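Local structure of ketol-acid reductoisomerase (uncultured archaeon GZfos26G2, 4XDY) at residues 18-23 with 41-46; 81-86 with 106-111. The protein catalyses the magnesium-dependent rearrangement and NADH-dependent reduction of 2-acetolactate to 2,3-dihydroxy-isovalerate in the biosynthesis of branched-chain amino acids. One frame throughout, in Å; residues are numbered along the deposited sequence.

Interaction 1 of 2, residues 18-23 with 41-46. With NAI (1,4-dihydronicotinamide adenine dinucleotide), chain E.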
loop_
_atom_site.group_PDB
_atom_site.type_symbol
_atom_site.label_atom_id
_atom_site.label_comp_id
_atom_site.label_asym_id
_atom_site.label_seq_id
_atom_site.Cartn_x
_atom_site.Cartn_y
_atom_site.Cartn_z
ATOM N N THR A 18 -0.505 -3.624 -36.772
ATOM C CA THR A 18 0.162 -4.642 -35.971
ATOM C C THR A 18 1.160 -3.933 -35.017
ATOM O O THR A 18 1.955 -3.073 -35.445
ATOM C CB THR A 18 0.915 -5.578 -36.916
ATOM O OG1 THR A 18 -0.076 -6.281 -37.685
ATOM C CG2 THR A 18 1.786 -6.580 -36.131
ATOM N N ILE A 19 1.078 -4.334 -33.775
ATOM C CA ILE A 19 2.011 -3.857 -32.734
ATOM C C ILE A 19 3.037 -4.967 -32.466
ATOM O O ILE A 19 2.644 -6.100 -32.039
ATOM C CB ILE A 19 1.292 -3.594 -31.386
ATOM C CG1 ILE A 19 -0.054 -2.856 -31.528
ATOM C CG2 ILE A 19 2.305 -2.966 -30.363
ATOM C CD1 ILE A 19 0.096 -1.558 -32.169
ATOM N N ALA A 20 4.290 -4.644 -32.689
ATOM C CA ALA A 20 5.413 -5.507 -32.324
ATOM C C ALA A 20 5.886 -5.118 -30.928
ATOM O O ALA A 20 6.429 -4.038 -30.752
ATOM C CB ALA A 20 6.535 -5.360 -33.310
ATOM N N VAL A 21 5.620 -5.981 -29.975
ATOM C CA VAL A 21 6.042 -5.748 -28.563
ATOM C C VAL A 21 7.391 -6.403 -28.372
ATOM O O VAL A 21 7.475 -7.635 -28.444
ATOM C CB VAL A 21 5.016 -6.267 -27.575
ATOM C CG1 VAL A 21 5.561 -6.215 -26.135
ATOM C CG2 VAL A 21 3.700 -5.472 -27.681
ATOM N N MET A 22 8.427 -5.578 -28.183
ATOM C CA MET A 22 9.779 -6.043 -27.955
ATOM C C MET A 22 10.027 -6.246 -26.448
ATOM O O MET A 22 10.059 -5.291 -25.702
ATOM C CB MET A 22 10.789 -5.090 -28.517
ATOM C CG MET A 22 10.497 -4.560 -29.941
ATOM S SD MET A 22 10.337 -5.972 -31.059
ATOM C CE MET A 22 10.668 -5.120 -32.596
ATOM N N GLY A 23 10.320 -7.470 -26.055
ATOM C CA GLY A 23 10.441 -7.840 -24.632
ATOM C C GLY A 23 9.197 -8.283 -23.991
ATOM O O GLY A 23 8.285 -7.488 -23.814
ATOM N N ASN A 41 -3.904 -6.773 -33.132
ATOM C CA ASN A 41 -2.950 -7.714 -33.671
ATOM C C ASN A 41 -1.561 -7.451 -33.061
ATOM O O ASN A 41 -0.975 -6.388 -33.279
ATOM C CB ASN A 41 -2.859 -7.622 -35.218
ATOM C CG ASN A 41 -2.061 -8.794 -35.850
ATOM O OD1 ASN A 41 -1.213 -8.616 -36.744
ATOM N ND2 ASN A 41 -2.374 -10.008 -35.403
ATOM N N VAL A 42 -1.018 -8.428 -32.318
ATOM C CA VAL A 42 0.306 -8.263 -31.676
ATOM C C VAL A 42 1.286 -9.325 -32.093
ATOM O O VAL A 42 0.916 -10.519 -32.140
ATOM C CB VAL A 42 0.181 -8.346 -30.129
ATOM C CG1 VAL A 42 1.569 -8.229 -29.459
ATOM C CG2 VAL A 42 -0.780 -7.288 -29.623
ATOM N N VAL A 43 2.538 -8.944 -32.321
ATOM C CA VAL A 43 3.600 -9.933 -32.433
ATOM C C VAL A 43 4.655 -9.627 -31.394
ATOM O O VAL A 43 4.782 -8.437 -31.010
ATOM C CB VAL A 43 4.183 -10.042 -33.849
ATOM C CG1 VAL A 43 3.022 -10.363 -34.804
ATOM C CG2 VAL A 43 4.920 -8.803 -34.276
ATOM N N ILE A 44 5.229 -10.692 -30.837
ATOM C CA ILE A 44 6.340 -10.556 -29.842
ATOM C C ILE A 44 7.670 -10.634 -30.516
ATOM O O ILE A 44 7.964 -11.597 -31.245
ATOM C CB ILE A 44 6.251 -11.593 -28.720
ATOM C CG1 ILE A 44 4.864 -11.590 -28.090
ATOM C CG2 ILE A 44 7.347 -11.343 -27.674
ATOM C CD1 ILE A 44 4.431 -10.213 -27.509
ATOM N N GLY A 45 8.492 -9.635 -30.272
ATOM C CA GLY A 45 9.933 -9.655 -30.569
ATOM C C GLY A 45 10.676 -10.075 -29.293
ATOM O O GLY A 45 10.582 -9.406 -28.263
ATOM N N GLU A 46 11.401 -11.204 -29.358
ATOM C CA GLU A 46 12.168 -11.681 -28.209
ATOM C C GLU A 46 13.424 -12.341 -28.672
ATOM O O GLU A 46 13.687 -12.378 -29.882
ATOM C CB GLU A 46 11.322 -12.597 -27.313
ATOM C CG GLU A 46 10.824 -11.925 -26.036
ATOM C CD GLU A 46 11.888 -11.593 -24.975
ATOM O OE1 GLU A 46 13.078 -11.783 -25.226
ATOM O OE2 GLU A 46 11.513 -10.988 -23.898
HETATM P PA NAI E . 12.069 -6.451 -18.214
HETATM O O1A NAI E . 13.289 -6.181 -17.320
HETATM O O2A NAI E . 10.932 -7.214 -17.692
HETATM O O5B NAI E . 12.681 -6.975 -19.610
HETATM C C5B NAI E . 11.789 -7.443 -20.663
HETATM C C4B NAI E . 12.420 -8.711 -21.315
HETATM O O4B NAI E . 13.594 -8.247 -21.972
HETATM C C3B NAI E . 12.908 -9.853 -20.385
HETATM O O3B NAI E . 11.759 -10.588 -19.962
HETATM C C2B NAI E . 13.892 -10.586 -21.271
HETATM O O2B NAI E . 13.177 -11.571 -22.019
HETATM C C1B NAI E . 14.387 -9.442 -22.193
HETATM N N9A NAI E . 15.775 -9.111 -21.916
HETATM C C8A NAI E . 16.281 -8.915 -20.626
HETATM N N7A NAI E . 17.575 -8.635 -20.708
HETATM C C5A NAI E . 17.906 -8.683 -22.025
HETATM C C6A NAI E . 19.133 -8.522 -22.783
HETATM N N6A NAI E . 20.302 -8.256 -22.184
HETATM N N1A NAI E . 19.105 -8.590 -24.140
HETATM C C2A NAI E . 17.956 -8.880 -24.786
HETATM N N3A NAI E . 16.787 -9.047 -24.191
HETATM C C4A NAI E . 16.708 -8.976 -22.812
HETATM O O3 NAI E . 11.525 -4.932 -18.717
HETATM P PN NAI E . 10.343 -4.086 -17.905
HETATM O O1N NAI E . 10.715 -3.946 -16.442
HETATM O O2N NAI E . 9.071 -4.726 -18.269
HETATM O O5D NAI E . 10.671 -2.681 -18.555
HETATM C C5D NAI E . 10.225 -2.419 -19.928
HETATM C C4D NAI E . 10.056 -0.877 -20.182
HETATM O O4D NAI E . 8.881 -0.543 -19.415
HETATM C C3D NAI E . 11.155 0.014 -19.635
HETATM O O3D NAI E . 11.319 1.161 -20.478
HETATM C C2D NAI E . 10.671 0.467 -18.236
HETATM O O2D NAI E . 11.238 1.670 -17.723
HETATM C C1D NAI E . 9.185 0.580 -18.502
HETATM N N1N NAI E . 8.248 0.472 -17.378
HETATM C C2N NAI E . 8.299 -0.631 -16.602
HETATM C C3N NAI E . 7.441 -0.794 -15.572
HETATM C C7N NAI E . 7.456 -2.022 -14.837
HETATM O O7N NAI E . 8.415 -2.849 -14.741
HETATM N N7N NAI E . 6.268 -2.388 -14.425
HETATM C C4N NAI E . 6.452 0.236 -15.333
HETATM C C5N NAI E . 6.313 1.258 -16.325
HETATM C C6N NAI E . 7.253 1.351 -17.303
#
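V21 meets V42 and I44 on one side of the paired strands 18-22 and 41-46: its CG2 lies 3.9 Å from V42 CG1, and the end of the I44 side chain, CD1, reaches back to 4.0 Å from V21 CB. On the other side A20 CB touches V43 CG2 at 3.9 Å. M22 folds back along that same side, its chain bent at chi2 (-57°), and lays SD 3.7 Å from G45 CA. A side chain at G45 would run into that sulfur, so the glycine makes space for the methionine. Between these two layers the backbones pair in parallel register through five N-H···O=C bonds, from I19 N on N41 O to G23 N on G45 O. At the outer end, T18 OG1 gives its proton to a lone pair of N41 OD1, in the carbonyl plane, at 2.8 Å. At the far end the E46 carboxylate bends back toward G23, with OE2 3.4 Å from G23 CA. The same OE2 accepts a 2.6 Å bond from the adenosine ribose hydroxyl O2B of NAI and another from Y24 N. Strand 18-22, helix 26-37 and strand 41-50 make up the dinucleotide-binding beta-alpha-beta unit of the Rossmann fold, with G23, whose backbone angles call for glycine, at its glycine-rich turn and E46 taking the ribose hydroxyl, as suits an enzyme that uses NADH.

Interaction 2 of 2, residues 81-86 with 106-111; sequences VHILLP and KALCFS. With NAI (1,4-dihydronicotinamide adenine dinucleotide), chain E.
H82 holds CG anti to its own backbone N (chi1 -177°), which swings the imidazole along the sheet toward C109 and S111. C109 SG has the same setting (chi1 -170°) and comes up to the ring obliquely, 4.0 Å from its centroid. S111 OG, whose main partner is V132 O, stands at the ring edge, near its plane, 3.3 Å from H82 CE1, while L84 CG sits 3.8 Å above the plane of the H82 ring, over its centre. H82 NE2 has a weak bond to Q31 NE2; ND1 is buried and has no polar partner. An alanine here removes the ring and would probably open a gap between C109 SG, L84 and S111 OG, leaving Q31 without its weak partner. The side chains of V81, I83, L108 and F110 line the other side of the sheet. There I83 CD1 packs on L108 CD1 at 3.6 Å and reaches F110 CE2 at 4.0 Å, the isoleucine and phenylalanine lying side by side. Strands 80-83 and 107-110 are parallel neighbours of the Rossmann sheet, joined through helix 90-98 as a beta-alpha-beta unit, and V81 N, C109 N and I83 N make the three backbone bonds between them. Beyond I83 the backbones part, and a water bridges the split: it donates to I83 O, accepts from S111 N at 2.8 Å and also bonds NAI O3D on the nicotinamide ribose. The residues that follow I83 run along the cofactor, with L85 CD2 3.5 Å from O4B of the adenosine ribose and P86 CD 3.2 Å from O5B of NAI. At the opposite end of the pair, K106 extends past V81 CG2, its NZ bonded to the carbonyl oxygens of G78 and E76.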
loop_
_atom_site.group_PDB
_atom_site.type_symbol
_atom_site.label_atom_id
_atom_site.label_comp_id
_atom_site.label_asym_id
_atom_site.label_seq_id
_atom_site.Cartn_x
_atom_site.Cartn_y
_atom_site.Cartn_z
ATOM N N VAL A 81 6.451 -0.284 -33.277
ATOM C CA VAL A 81 7.549 -1.066 -32.696
ATOM C C VAL A 81 7.704 -0.571 -31.239
ATOM O O VAL A 81 8.144 0.536 -31.032
ATOM C CB VAL A 81 8.837 -0.874 -33.461
ATOM C CG1 VAL A 81 10.007 -1.599 -32.783
ATOM C CG2 VAL A 81 8.697 -1.427 -34.894
ATOM N N HIS A 82 7.196 -1.376 -30.320
ATOM C CA HIS A 82 6.974 -0.896 -28.960
ATOM C C HIS A 82 8.024 -1.557 -28.056
ATOM O O HIS A 82 7.970 -2.784 -27.843
ATOM C CB HIS A 82 5.583 -1.275 -28.553
ATOM C CG HIS A 82 5.171 -0.799 -27.196
ATOM N ND1 HIS A 82 5.768 0.259 -26.567
ATOM C CD2 HIS A 82 4.175 -1.197 -26.374
ATOM C CE1 HIS A 82 5.166 0.491 -25.416
ATOM N NE2 HIS A 82 4.216 -0.386 -25.265
ATOM N N ILE A 83 8.947 -0.734 -27.581
ATOM C CA ILE A 83 10.187 -1.191 -26.915
ATOM C C ILE A 83 9.874 -1.367 -25.432
ATOM O O ILE A 83 9.740 -0.379 -24.719
ATOM C CB ILE A 83 11.350 -0.274 -27.217
ATOM C CG1 ILE A 83 11.698 -0.365 -28.726
ATOM C CG2 ILE A 83 12.605 -0.724 -26.450
ATOM C CD1 ILE A 83 12.713 0.610 -29.191
ATOM N N LEU A 84 9.728 -2.630 -25.021
ATOM C CA LEU A 84 9.492 -2.983 -23.607
ATOM C C LEU A 84 10.614 -3.912 -23.076
ATOM O O LEU A 84 10.380 -4.777 -22.279
ATOM C CB LEU A 84 8.097 -3.519 -23.390
ATOM C CG LEU A 84 6.935 -2.566 -23.654
ATOM C CD1 LEU A 84 5.573 -3.216 -23.517
ATOM C CD2 LEU A 84 7.037 -1.322 -22.777
ATOM N N LEU A 85 11.826 -3.591 -23.521
ATOM C CA LEU A 85 13.021 -4.160 -23.027
ATOM C C LEU A 85 13.535 -3.318 -21.834
ATOM O O LEU A 85 13.228 -2.155 -21.719
ATOM C CB LEU A 85 14.054 -4.183 -24.141
ATOM C CG LEU A 85 13.741 -5.102 -25.321
ATOM C CD1 LEU A 85 14.538 -4.704 -26.548
ATOM C CD2 LEU A 85 14.014 -6.536 -24.992
ATOM N N PRO A 86 14.436 -3.878 -21.001
ATOM C CA PRO A 86 15.048 -3.043 -19.935
ATOM C C PRO A 86 15.659 -1.796 -20.488
ATOM O O PRO A 86 16.318 -1.816 -21.534
ATOM C CB PRO A 86 16.113 -3.995 -19.303
ATOM C CG PRO A 86 15.619 -5.382 -19.601
ATOM C CD PRO A 86 14.981 -5.235 -21.012
ATOM N N LYS A 106 6.460 4.082 -39.853
ATOM C CA LYS A 106 6.281 3.287 -38.618
ATOM C C LYS A 106 6.277 4.255 -37.407
ATOM O O LYS A 106 6.774 5.419 -37.490
ATOM C CB LYS A 106 7.431 2.285 -38.466
ATOM C CG LYS A 106 7.256 0.919 -39.218
ATOM C CD LYS A 106 8.504 0.060 -39.046
ATOM C CE LYS A 106 8.680 -1.033 -40.102
ATOM N NZ LYS A 106 7.593 -2.029 -40.050
ATOM N N ALA A 107 5.779 3.734 -36.285
ATOM C CA ALA A 107 5.860 4.461 -35.000
ATOM C C ALA A 107 6.775 3.644 -34.060
ATOM O O ALA A 107 6.639 2.411 -33.965
ATOM C CB ALA A 107 4.489 4.605 -34.395
ATOM N N LEU A 108 7.741 4.321 -33.492
ATOM C CA LEU A 108 8.590 3.786 -32.381
ATOM C C LEU A 108 7.981 4.251 -31.078
ATOM O O LEU A 108 7.849 5.464 -30.828
ATOM C CB LEU A 108 9.966 4.364 -32.573
ATOM C CG LEU A 108 11.121 3.739 -31.729
ATOM C CD1 LEU A 108 11.393 2.278 -32.078
ATOM C CD2 LEU A 108 12.386 4.587 -31.820
ATOM N N CYS A 109 7.666 3.291 -30.213
ATOM C CA CYS A 109 6.944 3.564 -28.988
ATOM C C CYS A 109 7.760 3.011 -27.790
ATOM O O CYS A 109 8.566 2.077 -27.948
ATOM C CB CYS A 109 5.594 2.938 -29.056
ATOM S SG CYS A 109 4.383 3.310 -27.814
ATOM N N PHE A 110 7.535 3.638 -26.649
ATOM C CA PHE A 110 8.259 3.333 -25.373
ATOM C C PHE A 110 7.205 3.383 -24.279
ATOM O O PHE A 110 6.117 4.010 -24.454
ATOM C CB PHE A 110 9.295 4.340 -25.050
ATOM C CG PHE A 110 10.432 4.390 -26.035
ATOM C CD1 PHE A 110 10.312 5.143 -27.213
ATOM C CD2 PHE A 110 11.562 3.658 -25.829
ATOM C CE1 PHE A 110 11.361 5.206 -28.114
ATOM C CE2 PHE A 110 12.621 3.702 -26.721
ATOM C CZ PHE A 110 12.536 4.484 -27.854
ATOM N N SER A 111 7.527 2.822 -23.107
ATOM C CA SER A 111 6.705 3.049 -21.935
ATOM C C SER A 111 7.424 3.786 -20.824
ATOM O O SER A 111 6.877 3.904 -19.741
ATOM C CB SER A 111 6.064 1.798 -21.401
ATOM O OG SER A 111 5.011 1.335 -22.256
HETATM P PA NAI E . 12.069 -6.451 -18.214
HETATM O O1A NAI E . 13.289 -6.181 -17.320
HETATM O O2A NAI E . 10.932 -7.214 -17.692
HETATM O O5B NAI E . 12.681 -6.975 -19.610
HETATM C C5B NAI E . 11.789 -7.443 -20.663
HETATM C C4B NAI E . 12.420 -8.711 -21.315
HETATM O O4B NAI E . 13.594 -8.247 -21.972
HETATM C C3B NAI E . 12.908 -9.853 -20.385
HETATM O O3B NAI E . 11.759 -10.588 -19.962
HETATM C C2B NAI E . 13.892 -10.586 -21.271
HETATM O O2B NAI E . 13.177 -11.571 -22.019
HETATM C C1B NAI E . 14.387 -9.442 -22.193
HETATM N N9A NAI E . 15.775 -9.111 -21.916
HETATM C C8A NAI E . 16.281 -8.915 -20.626
HETATM N N7A NAI E . 17.575 -8.635 -20.708
HETATM C C5A NAI E . 17.906 -8.683 -22.025
HETATM C C6A NAI E . 19.133 -8.522 -22.783
HETATM N N6A NAI E . 20.302 -8.256 -22.184
HETATM N N1A NAI E . 19.105 -8.590 -24.140
HETATM C C2A NAI E . 17.956 -8.880 -24.786
HETATM N N3A NAI E . 16.787 -9.047 -24.191
HETATM C C4A NAI E . 16.708 -8.976 -22.812
HETATM O O3 NAI E . 11.525 -4.932 -18.717
HETATM P PN NAI E . 10.343 -4.086 -17.905
HETATM O O1N NAI E . 10.715 -3.946 -16.442
HETATM O O2N NAI E . 9.071 -4.726 -18.269
HETATM O O5D NAI E . 10.671 -2.681 -18.555
HETATM C C5D NAI E . 10.225 -2.419 -19.928
HETATM C C4D NAI E . 10.056 -0.877 -20.182
HETATM O O4D NAI E . 8.881 -0.543 -19.415
HETATM C C3D NAI E . 11.155 0.014 -19.635
HETATM O O3D NAI E . 11.319 1.161 -20.478
HETATM C C2D NAI E . 10.671 0.467 -18.236
HETATM O O2D NAI E . 11.238 1.670 -17.723
HETATM C C1D NAI E . 9.185 0.580 -18.502
HETATM N N1N NAI E . 8.248 0.472 -17.378
HETATM C C2N NAI E . 8.299 -0.631 -16.602
HETATM C C3N NAI E . 7.441 -0.794 -15.572
HETATM C C7N NAI E . 7.456 -2.022 -14.837
HETATM O O7N NAI E . 8.415 -2.849 -14.741
HETATM N N7N NAI E . 6.268 -2.388 -14.425
HETATM C C4N NAI E . 6.452 0.236 -15.333
HETATM C C5N NAI E . 6.313 1.258 -16.325
HETATM C C6N NAI E . 7.253 1.351 -17.303
HETATM O O HOH W 1 10.066 1.675 -22.859
#

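Interactions 1 and 2 belong to one sheet: strands 18-22 and 80-83 are neighbours, with probable backbone bonds from H82 N to A20 O and L84 N to M22 O. M22 CE also packs on V81 CG1, joining the apolar layers. Both contacts are largely buried, but interaction 1 has an exposed residue, N41, at its outer end. Interaction 1 keeps its pairing up to G23 and offers a carboxylate to the adenosine ribose; interaction 2 ends its pairing at I83, packs directly along the cofactor through residues 84-86, and also reaches the nicotinamide ribose hydroxyl O3D through a water. Aliphatic packing dominates 18-23 with 41-46, whereas 81-86 with 106-111 adds a histidine, a cysteine and a phenylalanine.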